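Local coordinates for xylose isomerase domain protein (Alicyclobacillus acidocaldarius subsp. acidocaldarius, PDB 3U0H) that is probably an isomerase of the xylose isomerase-like TIM-barrel family, with a substrate that has not been established, at residues Cys7-Leu12 against Ala248-His253; Leu12-Ser17 against Glu262-Leu267; Val35-Leu40 against Ala64-Pro69; His205-Arg210 against Gly219-Pro224. All coordinates share one frame; numbering follows the deposited sequence.

In the fold
All four contacts lie where the strands of a closed eight-stranded parallel TIM barrel run out into loops and helices. Contact 1 joins the first strand, 5-8, to the last, 246-249, and so closes the barrel. Contact 2 shares Leu12 with it, its centre about 9 Å away, and ties the loop after strand 5-8 to helix 261-280. Contact 4, also about 9 Å from contact 1 between centres, follows strand 201-206, the neighbour of 246-249. Contact 3, around strand 62-67, is about 21 Å from contact 4 between centres. Along the chain, contacts 3 and 4 come in series inside the loop closed by contact 1. The ends of the chain thus complete a barrel begun by local crossovers.

Contact 1 (Cys7-Leu12 against Ala248-His253); sequences CLHPTL and AAEVLH
Ala248 pairs in parallel with Cys7 where the last strand of the TIM barrel meets the first. Their CB atoms pack 4.0 Å apart, and Ala248 CA makes a CA-H...O contact with Cys7 O. Ala249 is the centre of an inverse gamma turn. Its CB touches Leu12 CD1, and its carbonyl O lies 3.2 Å from His9 CB. Glu250 CB sits over the centre of one face of the His9 ring in a CH-pi contact, 4.0 Å from the centroid, while Pro10 CD lies over the opposite face. A water in the ring plane joins His9 NE2 to Glu250 OE2. Val251 N donates to Thr11 OG1 at 3.0 Å. With chi1 at 62°, OG1 sits between backbone N and carbonyl carbon, also 3.1 Å from its hydrogen-bond partner His9 ND1. Leu252 CD2 meets Thr11 CG2 at 3.7 Å. His253 ND1 bonds Val251 O in its own ring plane, and its CE1 comes within 3.2 Å of Thr11 O. A leucine in place of His9 would probably cost the water its ring partner and leave Thr11 OG1 with Val251 N alone among the bonds described here. Both imidazole nitrogens are engaged and both faces covered, which implies a ring with little freedom to turn.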
# COMPACT_ATOMS: atom_id res chain seq x y z
N CYS A 7 9.74 6.18 34.36
CA CYS A 7 8.80 7.15 33.83
C CYS A 7 7.68 7.27 34.85
O CYS A 7 7.18 6.29 35.37
CB CYS A 7 8.22 6.68 32.48
SG CYS A 7 6.91 7.81 31.84
N LEU A 8 7.28 8.49 35.15
CA LEU A 8 6.22 8.69 36.15
C LEU A 8 4.85 8.51 35.48
O LEU A 8 4.63 8.86 34.32
CB LEU A 8 6.35 10.07 36.76
CG LEU A 8 5.45 10.33 37.97
CD1 LEU A 8 5.89 9.54 39.20
CD2 LEU A 8 5.42 11.82 38.25
N HIS A 9 3.96 7.88 36.22
CA HIS A 9 2.60 7.67 35.78
C HIS A 9 1.56 8.24 36.77
O HIS A 9 1.71 8.11 37.97
CB HIS A 9 2.38 6.20 35.68
CG HIS A 9 1.18 5.86 34.91
ND1 HIS A 9 -0.00 5.69 35.50
CD2 HIS A 9 0.98 5.68 33.55
CE1 HIS A 9 -0.94 5.42 34.53
NE2 HIS A 9 -0.33 5.41 33.36
N PRO A 10 0.47 8.83 36.27
CA PRO A 10 -0.54 9.52 37.10
C PRO A 10 -1.11 8.73 38.30
O PRO A 10 -1.35 9.31 39.39
CB PRO A 10 -1.67 9.77 36.11
CG PRO A 10 -1.00 9.84 34.79
CD PRO A 10 0.07 8.81 34.85
N THR A 11 -1.30 7.42 38.11
CA THR A 11 -1.76 6.53 39.19
C THR A 11 -0.82 6.43 40.34
O THR A 11 -1.22 6.01 41.40
CB THR A 11 -1.93 5.09 38.71
OG1 THR A 11 -0.65 4.60 38.29
CG2 THR A 11 -2.95 5.00 37.56
N LEU A 12 0.45 6.74 40.17
CA LEU A 12 1.35 6.65 41.30
C LEU A 12 1.14 7.72 42.33
O LEU A 12 1.46 7.51 43.48
CB LEU A 12 2.81 6.73 40.84
CG LEU A 12 3.57 5.43 40.86
CD1 LEU A 12 5.06 5.73 40.79
CD2 LEU A 12 3.19 4.71 42.13
N ALA A 248 7.05 2.88 32.61
CA ALA A 248 6.11 3.57 33.50
C ALA A 248 5.49 2.66 34.53
O ALA A 248 5.03 1.56 34.19
CB ALA A 248 5.03 4.21 32.70
N ALA A 249 5.44 3.11 35.77
CA ALA A 249 4.77 2.36 36.83
C ALA A 249 3.27 2.67 36.81
O ALA A 249 2.81 3.57 37.54
CB ALA A 249 5.37 2.69 38.18
N GLU A 250 2.53 1.97 35.95
CA GLU A 250 1.04 2.01 35.94
C GLU A 250 0.51 1.08 37.04
O GLU A 250 0.50 -0.15 36.88
CB GLU A 250 0.42 1.62 34.57
CG GLU A 250 -1.13 1.81 34.53
CD GLU A 250 -1.82 1.48 33.20
OE1 GLU A 250 -1.86 0.30 32.76
OE2 GLU A 250 -2.40 2.42 32.60
N VAL A 251 0.12 1.68 38.17
CA VAL A 251 -0.35 0.92 39.33
C VAL A 251 -1.82 1.22 39.54
O VAL A 251 -2.16 2.02 40.40
CB VAL A 251 0.51 1.19 40.58
CG1 VAL A 251 -0.02 0.42 41.77
CG2 VAL A 251 1.96 0.78 40.30
N LEU A 252 -2.68 0.64 38.70
CA LEU A 252 -4.10 0.91 38.80
C LEU A 252 -4.54 0.40 40.18
O LEU A 252 -4.06 -0.61 40.63
CB LEU A 252 -4.91 0.24 37.67
CG LEU A 252 -4.53 0.61 36.23
CD1 LEU A 252 -5.46 -0.09 35.24
CD2 LEU A 252 -4.61 2.10 35.94
N HIS A 253 -5.42 1.13 40.85
CA HIS A 253 -5.84 0.75 42.20
C HIS A 253 -7.24 1.28 42.49
O HIS A 253 -7.64 2.32 41.92
CB HIS A 253 -4.84 1.31 43.19
CG HIS A 253 -4.68 2.80 43.10
ND1 HIS A 253 -3.90 3.39 42.17
CD2 HIS A 253 -5.29 3.85 43.84
CE1 HIS A 253 -3.97 4.73 42.31
NE2 HIS A 253 -4.83 5.02 43.33
O HOH W 1 -1.58 4.52 31.38

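Contact 2 (Leu12-Ser17 against Glu262-Leu267); sequences LVDETS and ESRARL
Arg264 reaches from helix 261-280, the last helix of the TIM barrel, to the backbone of Leu12 in the loop after the first strand. The tight part of the contact lies here. Arg264 NE points almost straight at Leu12 O, with an N-H...O angle of 176°. The carbonyl lies at the guanidinium edge, close to its plane. The modelled separation of NE and Leu12 O, 2.5 Å, is doubtfully short. The chain bends at chi3 (-55°), which brings the guanidinium edge round to this carbonyl. Beside it, Val13 CG1 packs on Ala265 CB at 4.2 Å, and Leu12 CD1 lies 4.4 Å from Ala265 CA. Leu24 of helix 18-27 touches both Val13 and Ala265.

The Asp14 side is looser and exposed. Asp14 OD2 meets Arg264 NH2 in a weak salt bridge of 3.2 Å, and the carboxylate and guanidinium planes are 75° apart. A methionine in place of Arg264 would probably leave Leu12 O without its side-chain donor and Asp14 without its countercharge. On the helix itself, Arg266 NH2 and Glu262 OE1 form a separate salt bridge of 2.7 Å. Arg264 NH2 also gives a second, weak bond to Leu12 O, at 3.3 Å.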
# COMPACT_ATOMS: atom_id res chain seq x y z
N LEU A 12 0.45 6.74 40.17
CA LEU A 12 1.35 6.65 41.30
C LEU A 12 1.14 7.72 42.33
O LEU A 12 1.46 7.51 43.48
CB LEU A 12 2.81 6.73 40.84
CG LEU A 12 3.57 5.43 40.86
CD1 LEU A 12 5.06 5.73 40.79
CD2 LEU A 12 3.19 4.71 42.13
N VAL A 13 0.64 8.88 41.91
CA VAL A 13 0.58 10.07 42.74
C VAL A 13 -0.84 10.58 42.87
O VAL A 13 -1.71 10.35 42.03
CB VAL A 13 1.46 11.19 42.16
CG1 VAL A 13 2.88 10.69 41.95
CG2 VAL A 13 0.88 11.73 40.86
N ASP A 14 -1.13 11.30 43.93
CA ASP A 14 -2.56 11.53 44.21
C ASP A 14 -2.91 12.88 43.63
O ASP A 14 -3.24 13.76 44.35
CB ASP A 14 -2.95 11.36 45.73
CG ASP A 14 -1.75 11.48 46.70
OD1 ASP A 14 -0.78 12.24 46.41
OD2 ASP A 14 -1.78 10.83 47.77
N GLU A 15 -2.73 13.05 42.32
CA GLU A 15 -2.58 14.40 41.82
C GLU A 15 -3.27 14.57 40.49
O GLU A 15 -3.06 13.81 39.56
CB GLU A 15 -1.11 14.86 41.76
CG GLU A 15 -0.89 16.39 41.71
CD GLU A 15 -1.93 17.20 42.53
OE1 GLU A 15 -1.63 17.49 43.71
OE2 GLU A 15 -3.05 17.52 42.02
N THR A 16 -4.10 15.60 40.44
CA THR A 16 -4.98 15.83 39.32
C THR A 16 -4.59 17.13 38.57
O THR A 16 -4.84 17.22 37.37
CB THR A 16 -6.45 15.84 39.85
OG1 THR A 16 -7.38 15.64 38.79
CG2 THR A 16 -6.73 17.12 40.66
N SER A 17 -3.95 18.10 39.26
CA SER A 17 -3.43 19.34 38.58
C SER A 17 -2.30 19.06 37.65
O SER A 17 -1.28 18.49 38.03
CB SER A 17 -2.93 20.41 39.58
OG SER A 17 -2.25 21.48 38.92
N GLU A 262 4.49 11.98 46.77
CA GLU A 262 5.92 12.28 46.66
C GLU A 262 6.76 11.09 47.09
O GLU A 262 7.67 10.70 46.38
CB GLU A 262 6.34 13.52 47.47
CG GLU A 262 7.83 13.85 47.25
CD GLU A 262 8.36 15.07 48.01
OE1 GLU A 262 9.47 14.96 48.59
OE2 GLU A 262 7.72 16.14 48.01
N SER A 263 6.51 10.53 48.25
CA SER A 263 7.33 9.41 48.68
C SER A 263 7.16 8.26 47.68
O SER A 263 8.08 7.53 47.42
CB SER A 263 7.03 8.99 50.13
OG SER A 263 5.73 8.40 50.23
N ARG A 264 5.97 8.08 47.11
CA ARG A 264 5.76 6.98 46.14
C ARG A 264 6.55 7.17 44.87
O ARG A 264 7.24 6.25 44.40
CB ARG A 264 4.28 6.82 45.78
CG ARG A 264 3.49 6.08 46.84
CD ARG A 264 2.10 5.71 46.38
NE ARG A 264 1.28 6.83 45.88
CZ ARG A 264 0.41 7.56 46.60
NH1 ARG A 264 0.27 7.37 47.91
NH2 ARG A 264 -0.30 8.53 46.02
N ALA A 265 6.46 8.37 44.32
CA ALA A 265 7.21 8.72 43.14
C ALA A 265 8.71 8.44 43.33
O ALA A 265 9.30 7.74 42.51
CB ALA A 265 6.95 10.18 42.77
N ARG A 266 9.31 8.96 44.41
CA ARG A 266 10.76 8.79 44.67
C ARG A 266 11.13 7.34 44.88
O ARG A 266 12.11 6.86 44.29
CB ARG A 266 11.20 9.62 45.87
CG ARG A 266 12.71 9.75 46.05
CD ARG A 266 13.09 10.64 47.26
NE ARG A 266 12.19 11.81 47.42
CZ ARG A 266 12.31 12.97 46.77
NH1 ARG A 266 13.31 13.19 45.90
NH2 ARG A 266 11.41 13.94 46.98
N LEU A 267 10.34 6.62 45.68
CA LEU A 267 10.62 5.20 45.98
C LEU A 267 10.63 4.30 44.75
O LEU A 267 11.48 3.43 44.60
CB LEU A 267 9.61 4.64 47.00
CG LEU A 267 10.02 3.30 47.60
CD1 LEU A 267 11.41 3.37 48.26
CD2 LEU A 267 8.97 2.83 48.61

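Contact 3 (Val35-Leu40 against Ala64-Pro69); sequences VPFHWL and ANLGLP
The backbones of Phe37 and Leu66 approach to 6.4 Å between CA atoms, and those of Val35 and Asn65 only to 7.6 Å, with no direct hydrogen bond across. The segments belong to a beta-alpha-beta unit of the TIM barrel. Segment 35-40 leads from strand 32-33 into helix 37-47. Segment 64-69 covers the end of strand 62-67. Three waters bridge the two chains in place of direct bonds. One accepts from Val35 N at 3.0 Å and lies close to Asn65 O. A second donates to Val35 O and to Asn65 O, and weakly accepts from Gly67 N. The third accepts from Phe37 N at 3.0 Å and donates to Gly67 O at 2.8 Å. The Phe37 amide, in the first turn of its helix, is therefore satisfied by water.

The side-chain contact is carried by Phe37. Its ring carbon CG is anti to the backbone N (chi1 178°), and the side chain runs beside that of Leu66, pointing the same way. Leu66 CD1 packs 3.5 Å from Phe37 CB and also touches CG and CD1. Beyond the segments, Cys93 of helix 86-95 touches both Phe37 and Leu66, and Arg89 touches both Phe37 and Pro69. The Pro69 ring crosses the Phe37 side chain at a slant, its CB 3.8 Å from Phe37 CD2.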
# COMPACT_ATOMS: atom_id res chain seq x y z
N VAL A 35 1.58 11.42 30.66
CA VAL A 35 0.48 12.34 30.90
C VAL A 35 -0.59 11.97 29.89
O VAL A 35 -0.32 11.95 28.72
CB VAL A 35 0.90 13.78 30.68
CG1 VAL A 35 -0.29 14.73 30.91
CG2 VAL A 35 2.07 14.15 31.61
N PRO A 36 -1.82 11.68 30.36
CA PRO A 36 -2.92 11.49 29.42
C PRO A 36 -3.21 12.75 28.55
O PRO A 36 -3.05 13.92 28.99
CB PRO A 36 -4.12 11.13 30.33
CG PRO A 36 -3.58 10.79 31.68
CD PRO A 36 -2.18 11.32 31.76
N PHE A 37 -3.62 12.53 27.31
CA PHE A 37 -3.74 13.63 26.34
C PHE A 37 -4.80 14.71 26.74
O PHE A 37 -4.60 15.92 26.47
CB PHE A 37 -4.06 13.09 24.91
CG PHE A 37 -4.23 14.20 23.88
CD1 PHE A 37 -3.13 14.91 23.43
CD2 PHE A 37 -5.49 14.59 23.46
CE1 PHE A 37 -3.27 15.94 22.55
CE2 PHE A 37 -5.64 15.64 22.56
CZ PHE A 37 -4.53 16.30 22.09
N HIS A 38 -5.93 14.27 27.31
CA HIS A 38 -6.95 15.20 27.84
C HIS A 38 -6.34 16.19 28.77
O HIS A 38 -6.78 17.35 28.80
CB HIS A 38 -8.10 14.47 28.56
CG HIS A 38 -9.20 14.00 27.65
ND1 HIS A 38 -9.34 14.43 26.34
CD2 HIS A 38 -10.28 13.12 27.88
CE1 HIS A 38 -10.44 13.85 25.79
NE2 HIS A 38 -11.02 13.06 26.74
N TRP A 39 -5.30 15.80 29.51
CA TRP A 39 -4.71 16.79 30.40
C TRP A 39 -4.03 17.84 29.59
O TRP A 39 -4.20 19.04 29.81
CB TRP A 39 -3.69 16.19 31.29
CG TRP A 39 -4.12 15.17 32.29
CD1 TRP A 39 -5.08 14.11 32.15
CD2 TRP A 39 -3.56 15.04 33.64
NE1 TRP A 39 -5.13 13.35 33.30
CE2 TRP A 39 -4.22 13.87 34.26
CE3 TRP A 39 -2.62 15.73 34.36
CZ2 TRP A 39 -3.91 13.46 35.54
CZ3 TRP A 39 -2.32 15.33 35.67
CH2 TRP A 39 -2.94 14.22 36.23
N LEU A 40 -3.25 17.39 28.62
CA LEU A 40 -2.51 18.31 27.78
C LEU A 40 -3.45 19.19 26.91
O LEU A 40 -3.19 20.36 26.70
CB LEU A 40 -1.54 17.53 26.89
CG LEU A 40 -0.51 16.61 27.56
CD1 LEU A 40 0.21 15.78 26.51
CD2 LEU A 40 0.46 17.42 28.42
N ALA A 64 6.31 10.87 27.54
CA ALA A 64 6.65 9.49 27.23
C ALA A 64 5.82 8.87 26.06
O ALA A 64 6.30 7.98 25.37
CB ALA A 64 6.43 8.65 28.50
N ASN A 65 4.55 9.25 25.93
CA ASN A 65 3.60 8.49 25.10
C ASN A 65 2.31 9.27 24.88
O ASN A 65 1.97 10.19 25.65
CB ASN A 65 3.28 7.19 25.84
CG ASN A 65 2.33 6.26 25.09
OD1 ASN A 65 2.54 5.89 23.91
ND2 ASN A 65 1.28 5.84 25.81
N LEU A 66 1.58 8.91 23.82
CA LEU A 66 0.27 9.39 23.64
C LEU A 66 -0.70 8.25 23.65
O LEU A 66 -0.82 7.50 22.63
CB LEU A 66 0.18 10.11 22.28
CG LEU A 66 -1.21 10.48 21.73
CD1 LEU A 66 -1.97 11.34 22.78
CD2 LEU A 66 -1.15 11.19 20.35
N GLY A 67 -1.52 8.20 24.71
CA GLY A 67 -2.73 7.36 24.75
C GLY A 67 -3.68 7.73 23.63
O GLY A 67 -4.18 8.85 23.58
N LEU A 68 -3.95 6.80 22.72
CA LEU A 68 -4.75 7.12 21.50
C LEU A 68 -5.96 7.99 21.77
O LEU A 68 -6.87 7.56 22.43
CB LEU A 68 -5.26 5.83 20.88
CG LEU A 68 -6.03 5.90 19.57
CD1 LEU A 68 -5.20 6.63 18.49
CD2 LEU A 68 -6.33 4.43 19.19
N PRO A 69 -6.02 9.21 21.24
CA PRO A 69 -7.18 10.04 21.67
C PRO A 69 -8.36 9.94 20.72
O PRO A 69 -8.70 10.91 20.05
CB PRO A 69 -6.61 11.47 21.65
CG PRO A 69 -5.68 11.39 20.48
CD PRO A 69 -5.00 10.03 20.58
O HOH W 2 -0.79 11.08 26.42
O HOH W 3 2.13 9.88 28.19
O HOH W 4 -4.53 9.96 26.14

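Contact 4 (His205-Arg210 against Gly219-Pro224); sequences HINDTR and GKRLLP
Asp208 and Leu222 form a single antiparallel bridge, a hydrogen-bonded pair. Asp208 N donates to Leu222 O at 3.2 Å, and Leu222 N to Asp208 O at 3.1 Å. Asp208 OD1 accepts from Thr209 N at 2.9 Å and from Ile229 N. Just before the bridge, Asn207 turns its side chain to Arg221. Asn207 CB lies 3.7 Å from Leu222 O. A chi1 of 42° swings Asn207 CG toward the arginine, 4.0 Å from Arg221 NH1. Asn207 ND2 is nearer still, 3.2 Å from Arg221 NH1. These are two donors and make no hydrogen bond. Amide and guanidinium planes are 70° apart. Both donors turn to Asp179: Asn207 ND2 bonds its OD1 and Arg221 NH1 its OD2. Asn207 ND2 also donates to Glu250 O, Asn207 OD1 bonds Ser180 OG, and Arg221 NH2 forms a salt bridge with Asp218 OD1. The carboxylate of Asp179 thus holds the two groups close together.

Pro224 CG meets Ile206 CG2 at 4.1 Å and also lies near Asn207 CA. Leu222 CD1 touches Arg210 CG at 4.1 Å. The strand end and the loop after it lie at the C-terminal mouth of the TIM barrel, where active sites of this fold are found.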
# COMPACT_ATOMS: atom_id res chain seq x y z
N HIS A 205 5.00 -0.99 30.63
CA HIS A 205 4.51 -0.73 31.97
C HIS A 205 5.10 -1.73 32.92
O HIS A 205 5.21 -2.93 32.59
CB HIS A 205 3.00 -0.90 32.07
CG HIS A 205 2.17 0.16 31.36
ND1 HIS A 205 0.86 -0.04 31.09
CD2 HIS A 205 2.48 1.41 30.89
CE1 HIS A 205 0.36 1.05 30.49
NE2 HIS A 205 1.36 1.93 30.35
N ILE A 206 5.40 -1.25 34.14
CA ILE A 206 5.81 -2.07 35.27
C ILE A 206 4.90 -1.89 36.54
O ILE A 206 4.27 -0.86 36.72
CB ILE A 206 7.32 -1.79 35.52
CG1 ILE A 206 7.96 -2.94 36.29
CG2 ILE A 206 7.53 -0.42 36.13
CD1 ILE A 206 9.47 -3.02 36.19
N ASN A 207 4.83 -2.91 37.41
CA ASN A 207 3.88 -2.99 38.57
C ASN A 207 4.07 -4.37 39.17
O ASN A 207 4.98 -5.11 38.74
CB ASN A 207 2.40 -2.78 38.13
CG ASN A 207 2.10 -3.52 36.85
OD1 ASN A 207 2.28 -4.75 36.81
ND2 ASN A 207 1.81 -2.79 35.77
N ASP A 208 3.24 -4.73 40.15
CA ASP A 208 3.38 -5.99 40.89
C ASP A 208 2.07 -6.53 41.46
O ASP A 208 1.06 -5.88 41.37
CB ASP A 208 4.41 -5.83 42.04
CG ASP A 208 5.40 -6.98 42.11
OD1 ASP A 208 5.01 -8.12 41.77
OD2 ASP A 208 6.57 -6.73 42.52
N THR A 209 2.11 -7.73 42.02
CA THR A 209 0.96 -8.37 42.67
C THR A 209 1.40 -9.56 43.49
O THR A 209 2.34 -10.25 43.10
CB THR A 209 -0.02 -8.95 41.63
OG1 THR A 209 -1.25 -9.19 42.29
CG2 THR A 209 0.49 -10.27 41.00
N ARG A 210 0.67 -9.87 44.58
CA ARG A 210 0.96 -11.08 45.39
C ARG A 210 0.05 -12.22 45.05
O ARG A 210 0.21 -13.33 45.54
CB ARG A 210 0.87 -10.79 46.86
CG ARG A 210 1.94 -9.83 47.35
CD ARG A 210 1.89 -9.82 48.87
NE ARG A 210 2.86 -8.93 49.43
CZ ARG A 210 3.11 -8.83 50.71
NH1 ARG A 210 2.48 -9.58 51.62
NH2 ARG A 210 4.03 -7.96 51.10
N GLY A 219 -7.36 -4.09 38.25
CA GLY A 219 -7.73 -2.81 38.83
C GLY A 219 -7.16 -2.65 40.23
O GLY A 219 -7.32 -1.61 40.82
N LYS A 220 -6.50 -3.69 40.73
CA LYS A 220 -5.99 -3.77 42.12
C LYS A 220 -4.49 -4.19 42.17
O LYS A 220 -4.17 -5.28 42.60
CB LYS A 220 -6.84 -4.77 42.93
CG LYS A 220 -8.32 -4.50 42.80
CD LYS A 220 -9.21 -5.42 43.63
CE LYS A 220 -10.61 -5.48 43.04
NZ LYS A 220 -11.41 -6.63 43.55
N ARG A 221 -3.63 -3.30 41.69
CA ARG A 221 -2.21 -3.55 41.52
C ARG A 221 -1.34 -2.94 42.65
O ARG A 221 -1.77 -2.13 43.46
CB ARG A 221 -1.73 -2.98 40.16
CG ARG A 221 -2.59 -3.30 38.92
CD ARG A 221 -1.88 -2.93 37.62
NE ARG A 221 -2.72 -3.24 36.48
CZ ARG A 221 -2.39 -3.01 35.22
NH1 ARG A 221 -1.22 -2.42 34.93
NH2 ARG A 221 -3.22 -3.38 34.25
N LEU A 222 -0.09 -3.35 42.69
CA LEU A 222 0.84 -2.94 43.73
C LEU A 222 2.03 -2.20 43.07
O LEU A 222 2.20 -2.22 41.82
CB LEU A 222 1.32 -4.17 44.48
CG LEU A 222 0.36 -4.92 45.41
CD1 LEU A 222 1.16 -5.93 46.24
CD2 LEU A 222 -0.41 -4.00 46.34
N LEU A 223 2.80 -1.51 43.91
CA LEU A 223 3.99 -0.82 43.48
C LEU A 223 5.01 -1.80 43.03
O LEU A 223 5.19 -2.82 43.70
CB LEU A 223 4.62 -0.07 44.63
CG LEU A 223 3.74 0.97 45.33
CD1 LEU A 223 4.58 1.71 46.39
CD2 LEU A 223 3.13 1.90 44.27
N PRO A 224 5.74 -1.48 41.93
CA PRO A 224 6.84 -2.36 41.51
C PRO A 224 7.69 -2.81 42.70
O PRO A 224 8.12 -1.98 43.51
CB PRO A 224 7.67 -1.48 40.60
CG PRO A 224 6.70 -0.46 40.10
CD PRO A 224 5.79 -0.18 41.24